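Local coordinates for AgaA (Rhizobium radiobacter, PDB 6HLX), which binds the opine agropinic acid as the periplasmic binding protein of an ABC transporter that imports it into the cell, at residues Y291-S303 with R429-E442. Residues are numbered along the deposited sequence; the frame is centred on the assembly and turned at random.
Sequences YMGYSDAKANYFS and RVKIYDAFVDRALE. With ACT (acetate ion), chain G; ACT (acetate ion), chain J.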
ATOM      1  N   TYR A 291      -7.089   0.973 -16.388  1.00 22.54           N
ATOM      2  CA  TYR A 291      -5.659   0.653 -16.382  1.00 20.34           C
ATOM      3  C   TYR A 291      -5.334  -0.250 -17.570  1.00 24.19           C
ATOM      4  O   TYR A 291      -6.142  -1.103 -17.940  1.00 23.06           O
ATOM      5  CB  TYR A 291      -5.268  -0.116 -15.111  1.00 20.11           C
ATOM      6  CG  TYR A 291      -5.059   0.760 -13.900  1.00 20.87           C
ATOM      7  CD1 TYR A 291      -6.141   1.304 -13.216  1.00 22.31           C
ATOM      8  CD2 TYR A 291      -3.783   0.976 -13.387  1.00 21.00           C
ATOM      9  CE1 TYR A 291      -5.958   2.091 -12.078  1.00 20.26           C
ATOM     10  CE2 TYR A 291      -3.581   1.795 -12.272  1.00 20.71           C
ATOM     11  CZ  TYR A 291      -4.671   2.316 -11.598  1.00 23.60           C
ATOM     12  OH  TYR A 291      -4.466   3.105 -10.486  1.00 23.64           O
ATOM     13  N   MET A 292      -4.128  -0.109 -18.126  1.00 22.33           N
ATOM     14  CA  MET A 292      -3.664  -0.970 -19.208  1.00 21.84           C
ATOM     15  C   MET A 292      -3.572  -2.406 -18.717  1.00 23.01           C
ATOM     16  O   MET A 292      -3.174  -2.646 -17.561  1.00 22.60           O
ATOM     17  CB  MET A 292      -2.338  -0.463 -19.776  1.00 24.35           C
ATOM     18  CG  MET A 292      -2.546   0.875 -20.517  1.00 28.28           C
ATOM     19  SD  MET A 292      -1.062   1.484 -21.327  1.00 31.77           S
ATOM     20  CE  MET A 292      -0.054   1.930 -19.876  1.00 29.07           C
ATOM     21  N   GLY A 293      -4.046  -3.326 -19.560  1.00 22.26           N
ATOM     22  CA  GLY A 293      -4.141  -4.740 -19.230  1.00 22.38           C
ATOM     23  C   GLY A 293      -5.573  -5.135 -18.912  1.00 24.69           C
ATOM     24  O   GLY A 293      -5.894  -6.328 -18.906  1.00 24.09           O
ATOM     25  N   TYR A 294      -6.457  -4.140 -18.627  1.00 22.38           N
ATOM     26  CA  TYR A 294      -7.861  -4.412 -18.330  1.00 22.70           C
ATOM     27  C   TYR A 294      -8.508  -5.025 -19.574  1.00 26.40           C
ATOM     28  O   TYR A 294      -8.246  -4.565 -20.694  1.00 25.93           O
ATOM     29  CB  TYR A 294      -8.618  -3.111 -17.984  1.00 24.77           C
ATOM     30  CG  TYR A 294     -10.088  -3.345 -17.719  1.00 26.38           C
ATOM     31  CD1 TYR A 294     -10.539  -3.718 -16.455  1.00 29.53           C
ATOM     32  CD2 TYR A 294     -11.030  -3.218 -18.739  1.00 28.00           C
ATOM     33  CE1 TYR A 294     -11.894  -3.951 -16.210  1.00 31.61           C
ATOM     34  CE2 TYR A 294     -12.381  -3.476 -18.510  1.00 29.74           C
ATOM     35  CZ  TYR A 294     -12.810  -3.818 -17.239  1.00 38.16           C
ATOM     36  OH  TYR A 294     -14.143  -4.034 -17.004  1.00 44.00           O
ATOM     37  N   SER A 295      -9.389  -6.018 -19.368  1.00 25.01           N
ATOM     38  CA  SER A 295     -10.087  -6.669 -20.492  1.00 26.29           C
ATOM     39  C   SER A 295     -11.376  -7.303 -20.005  1.00 30.39           C
ATOM     40  O   SER A 295     -11.358  -8.078 -19.047  1.00 29.95           O
ATOM     41  CB  SER A 295      -9.188  -7.725 -21.138  1.00 29.59           C
ATOM     42  OG  SER A 295      -9.933  -8.700 -21.851  1.00 38.42           O
ATOM     43  N   ASP A 296     -12.499  -7.002 -20.676  1.00 29.10           N
ATOM     44  CA  ASP A 296     -13.785  -7.622 -20.321  1.00 29.29           C
ATOM     45  C   ASP A 296     -13.779  -9.097 -20.713  1.00 34.27           C
ATOM     46  O   ASP A 296     -14.336  -9.925 -19.986  1.00 34.34           O
ATOM     47  CB  ASP A 296     -14.959  -6.910 -21.017  1.00 31.72           C
ATOM     48  CG  ASP A 296     -15.283  -5.564 -20.409  1.00 45.56           C
ATOM     49  OD1 ASP A 296     -15.403  -5.487 -19.166  1.00 46.16           O
ATOM     50  OD2 ASP A 296     -15.421  -4.586 -21.177  1.00 55.34           O
ATOM     51  N   ALA A 297     -13.125  -9.409 -21.838  1.00 32.54           N
ATOM     52  CA  ALA A 297     -13.015 -10.749 -22.428  1.00 33.66           C
ATOM     53  C   ALA A 297     -12.247 -11.726 -21.541  1.00 37.63           C
ATOM     54  O   ALA A 297     -12.586 -12.906 -21.549  1.00 38.03           O
ATOM     55  CB  ALA A 297     -12.345 -10.667 -23.792  1.00 34.79           C
ATOM     56  N   LYS A 298     -11.201 -11.244 -20.805  1.00 31.29           N
ATOM     57  CA  LYS A 298     -10.350 -12.063 -19.924  1.00 29.74           C
ATOM     58  C   LYS A 298     -10.774 -12.009 -18.443  1.00 34.03           C
ATOM     59  O   LYS A 298     -10.068 -12.544 -17.573  1.00 33.46           O
ATOM     60  CB  LYS A 298      -8.873 -11.629 -20.048  1.00 30.21           C
ATOM     61  CG  LYS A 298      -8.299 -11.688 -21.460  1.00 36.08           C
ATOM     62  CD  LYS A 298      -6.887 -11.111 -21.470  1.00 35.79           C
ATOM     63  CE  LYS A 298      -6.426 -10.672 -22.845  1.00 35.60           C
ATOM     64  NZ  LYS A 298      -5.004 -10.232 -22.804  1.00 28.68           N
ATOM     65  N   ALA A 299     -11.890 -11.330 -18.147  1.00 29.40           N
ATOM     66  CA  ALA A 299     -12.356 -11.118 -16.771  1.00 29.10           C
ATOM     67  C   ALA A 299     -12.936 -12.380 -16.121  1.00 32.87           C
ATOM     68  O   ALA A 299     -13.150 -12.393 -14.899  1.00 32.34           O
ATOM     69  CB  ALA A 299     -13.370  -9.969 -16.729  1.00 30.06           C
ATOM     70  N   ASN A 300     -13.169 -13.437 -16.920  1.00 29.07           N
ATOM     71  CA  ASN A 300     -13.735 -14.681 -16.425  1.00 29.20           C
ATOM     72  C   ASN A 300     -12.856 -15.870 -16.762  1.00 32.08           C
ATOM     73  O   ASN A 300     -13.356 -16.960 -17.070  1.00 32.54           O
ATOM     74  CB  ASN A 300     -15.177 -14.842 -16.896  1.00 32.61           C
ATOM     75  CG  ASN A 300     -16.086 -13.890 -16.169  1.00 47.56           C
ATOM     76  OD1 ASN A 300     -16.465 -14.115 -15.016  1.00 36.26           O
ATOM     77  ND2 ASN A 300     -16.419 -12.790 -16.817  1.00 41.14           N
ATOM     78  N   TYR A 301     -11.523 -15.673 -16.636  1.00 27.84           N
ATOM     79  CA  TYR A 301     -10.565 -16.752 -16.879  1.00 28.13           C
ATOM     80  C   TYR A 301     -10.854 -17.898 -15.921  1.00 31.25           C
ATOM     81  O   TYR A 301     -10.934 -19.063 -16.349  1.00 31.08           O
ATOM     82  CB  TYR A 301      -9.130 -16.233 -16.714  1.00 28.45           C
ATOM     83  CG  TYR A 301      -8.078 -17.282 -16.978  1.00 29.56           C
ATOM     84  CD1 TYR A 301      -7.598 -18.089 -15.952  1.00 30.96           C
ATOM     85  CD2 TYR A 301      -7.533 -17.447 -18.251  1.00 30.01           C
ATOM     86  CE1 TYR A 301      -6.617 -19.051 -16.187  1.00 30.52           C
ATOM     87  CE2 TYR A 301      -6.524 -18.377 -18.489  1.00 30.86           C
ATOM     88  CZ  TYR A 301      -6.077 -19.185 -17.456  1.00 34.88           C
ATOM     89  OH  TYR A 301      -5.095 -20.113 -17.688  1.00 33.28           O
ATOM     90  N   PHE A 302     -11.044 -17.566 -14.627  1.00 26.52           N
ATOM     91  CA  PHE A 302     -11.385 -18.576 -13.631  1.00 25.69           C
ATOM     92  C   PHE A 302     -12.895 -18.585 -13.420  1.00 32.18           C
ATOM     93  O   PHE A 302     -13.603 -17.689 -13.883  1.00 31.52           O
ATOM     94  CB  PHE A 302     -10.663 -18.288 -12.292  1.00 25.49           C
ATOM     95  CG  PHE A 302      -9.163 -18.399 -12.370  1.00 25.46           C
ATOM     96  CD1 PHE A 302      -8.548 -19.641 -12.522  1.00 28.11           C
ATOM     97  CD2 PHE A 302      -8.360 -17.265 -12.293  1.00 25.62           C
ATOM     98  CE1 PHE A 302      -7.159 -19.743 -12.632  1.00 29.11           C
ATOM     99  CE2 PHE A 302      -6.972 -17.368 -12.379  1.00 28.77           C
ATOM    100  CZ  PHE A 302      -6.381 -18.606 -12.562  1.00 27.66           C
ATOM    101  N   SER A 303     -13.373 -19.609 -12.717  1.00 31.08           N
ATOM    102  CA  SER A 303     -14.749 -19.772 -12.284  1.00 31.33           C
ATOM    103  C   SER A 303     -14.677 -20.619 -11.035  1.00 35.76           C
ATOM    104  O   SER A 303     -13.598 -21.123 -10.716  1.00 35.07           O
ATOM    105  CB  SER A 303     -15.575 -20.471 -13.360  1.00 35.53           C
ATOM    106  OG  SER A 303     -15.034 -21.746 -13.662  1.00 39.20           O
ATOM    107  N   ARG A 429       2.106   0.616 -25.289  1.00 25.37           N
ATOM    108  CA  ARG A 429       2.143   0.027 -23.939  1.00 23.19           C
ATOM    109  C   ARG A 429       0.962  -0.920 -23.708  1.00 25.94           C
ATOM    110  O   ARG A 429       1.142  -1.961 -23.091  1.00 26.10           O
ATOM    111  CB  ARG A 429       2.120   1.119 -22.843  1.00 24.07           C
ATOM    112  CG  ARG A 429       3.385   1.931 -22.708  1.00 27.55           C
ATOM    113  CD  ARG A 429       3.292   2.861 -21.497  1.00 26.40           C
ATOM    114  NE  ARG A 429       3.642   2.154 -20.266  1.00 23.33           N
ATOM    115  CZ  ARG A 429       3.386   2.606 -19.042  1.00 30.41           C
ATOM    116  NH1 ARG A 429       3.772   1.908 -17.973  1.00 23.36           N
ATOM    117  NH2 ARG A 429       2.764   3.771 -18.872  1.00 25.33           N
ATOM    118  N   VAL A 430      -0.222  -0.592 -24.233  1.00 25.94           N
ATOM    119  CA  VAL A 430      -1.397  -1.422 -23.972  1.00 28.02           C
ATOM    120  C   VAL A 430      -1.231  -2.857 -24.560  1.00 31.38           C
ATOM    121  O   VAL A 430      -1.611  -3.817 -23.881  1.00 30.86           O
ATOM    122  CB  VAL A 430      -2.735  -0.729 -24.341  1.00 34.03           C
ATOM    123  CG1 VAL A 430      -3.023  -0.758 -25.824  1.00 34.00           C
ATOM    124  CG2 VAL A 430      -3.899  -1.305 -23.524  1.00 34.34           C
ATOM    125  N   LYS A 431      -0.558  -3.009 -25.728  1.00 27.06           N
ATOM    126  CA  LYS A 431      -0.304  -4.319 -26.346  1.00 26.12           C
ATOM    127  C   LYS A 431       0.607  -5.154 -25.431  1.00 26.47           C
ATOM    128  O   LYS A 431       0.462  -6.376 -25.342  1.00 25.56           O
ATOM    129  CB  LYS A 431       0.418  -4.151 -27.695  1.00 29.11           C
ATOM    130  CG  LYS A 431      -0.356  -3.368 -28.756  1.00 37.85           C
ATOM    131  CD  LYS A 431       0.471  -3.336 -30.046  1.00 45.09           C
ATOM    132  CE  LYS A 431      -0.110  -2.454 -31.121  1.00 57.45           C
ATOM    133  NZ  LYS A 431       0.752  -2.456 -32.333  1.00 66.14           N
ATOM    134  N   ILE A 432       1.579  -4.484 -24.792  1.00 22.33           N
ATOM    135  CA  ILE A 432       2.539  -5.117 -23.891  1.00 21.18           C
ATOM    136  C   ILE A 432       1.813  -5.637 -22.645  1.00 24.54           C
ATOM    137  O   ILE A 432       1.997  -6.794 -22.272  1.00 23.72           O
ATOM    138  CB  ILE A 432       3.682  -4.127 -23.538  1.00 24.25           C
ATOM    139  CG1 ILE A 432       4.485  -3.733 -24.802  1.00 25.01           C
ATOM    140  CG2 ILE A 432       4.598  -4.733 -22.469  1.00 25.06           C
ATOM    141  CD1 ILE A 432       5.229  -2.407 -24.643  1.00 26.92           C
ATOM    142  N   TYR A 433       1.017  -4.786 -21.989  1.00 22.99           N
ATOM    143  CA  TYR A 433       0.306  -5.219 -20.776  1.00 21.70           C
ATOM    144  C   TYR A 433      -0.746  -6.300 -21.088  1.00 25.51           C
ATOM    145  O   TYR A 433      -0.963  -7.187 -20.257  1.00 24.72           O
ATOM    146  CB  TYR A 433      -0.265  -4.028 -19.996  1.00 21.95           C
ATOM    147  CG  TYR A 433       0.852  -3.189 -19.413  1.00 21.74           C
ATOM    148  CD1 TYR A 433       1.627  -3.662 -18.351  1.00 22.29           C
ATOM    149  CD2 TYR A 433       1.198  -1.964 -19.979  1.00 22.58           C
ATOM    150  CE1 TYR A 433       2.686  -2.915 -17.835  1.00 21.25           C
ATOM    151  CE2 TYR A 433       2.250  -1.202 -19.468  1.00 22.83           C
ATOM    152  CZ  TYR A 433       3.001  -1.690 -18.407  1.00 24.28           C
ATOM    153  OH  TYR A 433       4.078  -0.984 -17.944  1.00 22.11           O
ATOM    154  N   ASP A 434      -1.361  -6.254 -22.290  1.00 22.71           N
ATOM    155  CA  ASP A 434      -2.318  -7.292 -22.688  1.00 22.19           C
ATOM    156  C   ASP A 434      -1.614  -8.656 -22.796  1.00 26.43           C
ATOM    157  O   ASP A 434      -2.166  -9.671 -22.359  1.00 26.27           O
ATOM    158  CB  ASP A 434      -2.995  -6.940 -24.019  1.00 23.99           C
ATOM    159  CG  ASP A 434      -4.019  -5.819 -23.947  1.00 31.73           C
ATOM    160  OD1 ASP A 434      -4.547  -5.554 -22.832  1.00 29.22           O
ATOM    161  OD2 ASP A 434      -4.290  -5.200 -24.998  1.00 36.50           O
ATOM    162  N   ALA A 435      -0.386  -8.684 -23.372  1.00 24.48           N
ATOM    163  CA  ALA A 435       0.391  -9.926 -23.465  1.00 24.44           C
ATOM    164  C   ALA A 435       0.845 -10.367 -22.060  1.00 26.47           C
ATOM    165  O   ALA A 435       0.839 -11.564 -21.749  1.00 25.54           O
ATOM    166  CB  ALA A 435       1.594  -9.743 -24.387  1.00 25.48           C
ATOM    167  N   PHE A 436       1.187  -9.394 -21.193  1.00 22.02           N
ATOM    168  CA  PHE A 436       1.598  -9.684 -19.808  1.00 20.88           C
ATOM    169  C   PHE A 436       0.438 -10.399 -19.084  1.00 23.31           C
ATOM    170  O   PHE A 436       0.665 -11.396 -18.399  1.00 22.61           O
ATOM    171  CB  PHE A 436       1.973  -8.383 -19.053  1.00 20.90           C
ATOM    172  CG  PHE A 436       1.837  -8.550 -17.550  1.00 21.34           C
ATOM    173  CD1 PHE A 436       2.838  -9.171 -16.808  1.00 23.04           C
ATOM    174  CD2 PHE A 436       0.672  -8.172 -16.896  1.00 22.82           C
ATOM    175  CE1 PHE A 436       2.673  -9.402 -15.435  1.00 23.37           C
ATOM    176  CE2 PHE A 436       0.499  -8.425 -15.528  1.00 24.52           C
ATOM    177  CZ  PHE A 436       1.512  -9.021 -14.805  1.00 22.38           C
ATOM    178  N   VAL A 437      -0.800  -9.892 -19.264  1.00 20.06           N
ATOM    179  CA  VAL A 437      -1.983 -10.437 -18.570  1.00 20.26           C
ATOM    180  C   VAL A 437      -2.181 -11.939 -18.899  1.00 24.58           C
ATOM    181  O   VAL A 437      -2.435 -12.736 -17.997  1.00 23.72           O
ATOM    182  CB  VAL A 437      -3.237  -9.586 -18.843  1.00 23.75           C
ATOM    183  CG1 VAL A 437      -4.498 -10.377 -18.539  1.00 24.63           C
ATOM    184  CG2 VAL A 437      -3.212  -8.293 -18.023  1.00 22.62           C
ATOM    185  N   ASP A 438      -2.016 -12.324 -20.176  1.00 22.38           N
ATOM    186  CA  ASP A 438      -2.131 -13.744 -20.577  1.00 22.55           C
ATOM    187  C   ASP A 438      -1.142 -14.609 -19.785  1.00 27.26           C
ATOM    188  O   ASP A 438      -1.523 -15.666 -19.270  1.00 26.74           O
ATOM    189  CB  ASP A 438      -1.837 -13.879 -22.076  1.00 25.20           C
ATOM    190  CG  ASP A 438      -2.888 -13.247 -22.978  1.00 33.74           C
ATOM    191  OD1 ASP A 438      -3.941 -12.812 -22.457  1.00 30.20           O
ATOM    192  OD2 ASP A 438      -2.671 -13.219 -24.210  1.00 37.83           O
ATOM    193  N   ARG A 439       0.123 -14.155 -19.683  1.00 24.08           N
ATOM    194  CA  ARG A 439       1.152 -14.912 -18.958  1.00 24.55           C
ATOM    195  C   ARG A 439       0.894 -14.891 -17.439  1.00 25.85           C
ATOM    196  O   ARG A 439       1.133 -15.897 -16.765  1.00 24.76           O
ATOM    197  CB  ARG A 439       2.556 -14.393 -19.289  1.00 25.69           C
ATOM    198  CG  ARG A 439       3.647 -15.228 -18.632  1.00 33.81           C
ATOM    199  CD  ARG A 439       4.434 -15.998 -19.636  1.00 38.34           C
ATOM    200  NE  ARG A 439       5.454 -16.842 -19.013  1.00 35.02           N
ATOM    201  CZ  ARG A 439       5.552 -18.152 -19.214  1.00 43.67           C
ATOM    202  NH1 ARG A 439       6.528 -18.845 -18.644  1.00 29.73           N
ATOM    203  NH2 ARG A 439       4.673 -18.779 -19.988  1.00 33.98           N
ATOM    204  N   ALA A 440       0.390 -13.761 -16.912  1.00 22.10           N
ATOM    205  CA  ALA A 440       0.054 -13.634 -15.485  1.00 21.69           C
ATOM    206  C   ALA A 440      -1.062 -14.632 -15.112  1.00 24.60           C
ATOM    207  O   ALA A 440      -1.065 -15.169 -14.012  1.00 25.11           O
ATOM    208  CB  ALA A 440      -0.405 -12.216 -15.188  1.00 22.48           C
ATOM    209  N   LEU A 441      -2.036 -14.833 -16.000  1.00 21.88           N
ATOM    210  CA  LEU A 441      -3.129 -15.781 -15.724  1.00 22.41           C
ATOM    211  C   LEU A 441      -2.621 -17.219 -15.827  1.00 25.88           C
ATOM    212  O   LEU A 441      -2.912 -18.050 -14.961  1.00 25.03           O
ATOM    213  CB  LEU A 441      -4.266 -15.571 -16.738  1.00 22.84           C
ATOM    214  CG  LEU A 441      -5.096 -14.310 -16.529  1.00 26.51           C
ATOM    215  CD1 LEU A 441      -5.923 -13.985 -17.795  1.00 25.89           C
ATOM    216  CD2 LEU A 441      -6.011 -14.464 -15.299  1.00 28.30           C
ATOM    217  N   GLU A 442      -1.853 -17.511 -16.884  1.00 23.67           N
ATOM    218  CA  GLU A 442      -1.296 -18.841 -17.100  1.00 22.66           C
ATOM    219  C   GLU A 442      -0.492 -19.342 -15.886  1.00 26.09           C
ATOM    220  O   GLU A 442      -0.708 -20.472 -15.419  1.00 26.46           O
ATOM    221  CB  GLU A 442      -0.415 -18.831 -18.357  1.00 24.07           C
ATOM    222  CG  GLU A 442       0.234 -20.176 -18.622  1.00 32.88           C
ATOM    223  CD  GLU A 442       1.211 -20.205 -19.782  1.00 57.26           C
ATOM    224  OE1 GLU A 442       1.831 -21.271 -19.998  1.00 51.42           O
ATOM    225  OE2 GLU A 442       1.363 -19.168 -20.470  1.00 46.78           O
TER
HETATM  226  C   ACT G 606     -12.164  -5.992 -23.928  1.00 41.44           C
HETATM  227  O   ACT G 606     -12.474  -5.195 -22.999  1.00 44.95           O
HETATM  228  OXT ACT G 606     -11.145  -5.936 -24.619  1.00 43.14           O
HETATM  229  CH3 ACT G 606     -13.097  -7.151 -24.220  1.00 41.39           C
HETATM  230  C   ACT J 609       6.164 -22.046 -19.864  1.00 65.38           C
HETATM  231  O   ACT J 609       4.986 -21.882 -20.292  1.00 64.46           O
HETATM  232  OXT ACT J 609       6.465 -22.416 -18.701  1.00 65.54           O
HETATM  233  CH3 ACT J 609       7.333 -21.768 -20.842  1.00 65.46           C
HETATM  234  O   HOH W   1      -5.556  -7.776 -21.234  1.00 29.14           O
HETATM  235  O   HOH W   2      -5.920  -3.327 -21.805  1.00 31.21           O
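Lys298 meets Asp438 in the salt bridge across this contact: its long chain, extended beyond CG, reaches over Val437 and brings NZ to 2.8 Å from Asp438 OD1, approaching from above the carboxylate plane, 41° out of it. Two waters add to the polar link. One donates to Gly293 O and Asp434 OD1 and accepts from Lys298 NZ; the other joins Gly293 N and Tyr294 O to the same OD1, so Asp434 holds the loop backbone through water.

Side-chain packing lies at both ends. Flexible Met292 bends at chi3 (-69°), which lays CE over one face of the Arg429 guanidinium, 3.5 Å from NH2, while its CB packs 3.8 Å from Tyr433 CD2. Bonds from NH1 to Tyr433 OH and NE to Gly420 O hold that guanidinium. Opposite, Leu441 CB makes a CH-pi contact over the Tyr301 ring, and its branched end packs on Tyr301, CD2 also touching Phe302; Tyr301 OH is hydrogen-bonded to Gln259 NE2.

Gly293 suits the type II beta turn 291-294: at its positive phi (104°) a side chain would jam against Met292 O and crowd Val437 CG2. The loop thus packs along helix 426-443 in a family 5 solute-binding protein, of the periplasmic binding protein type.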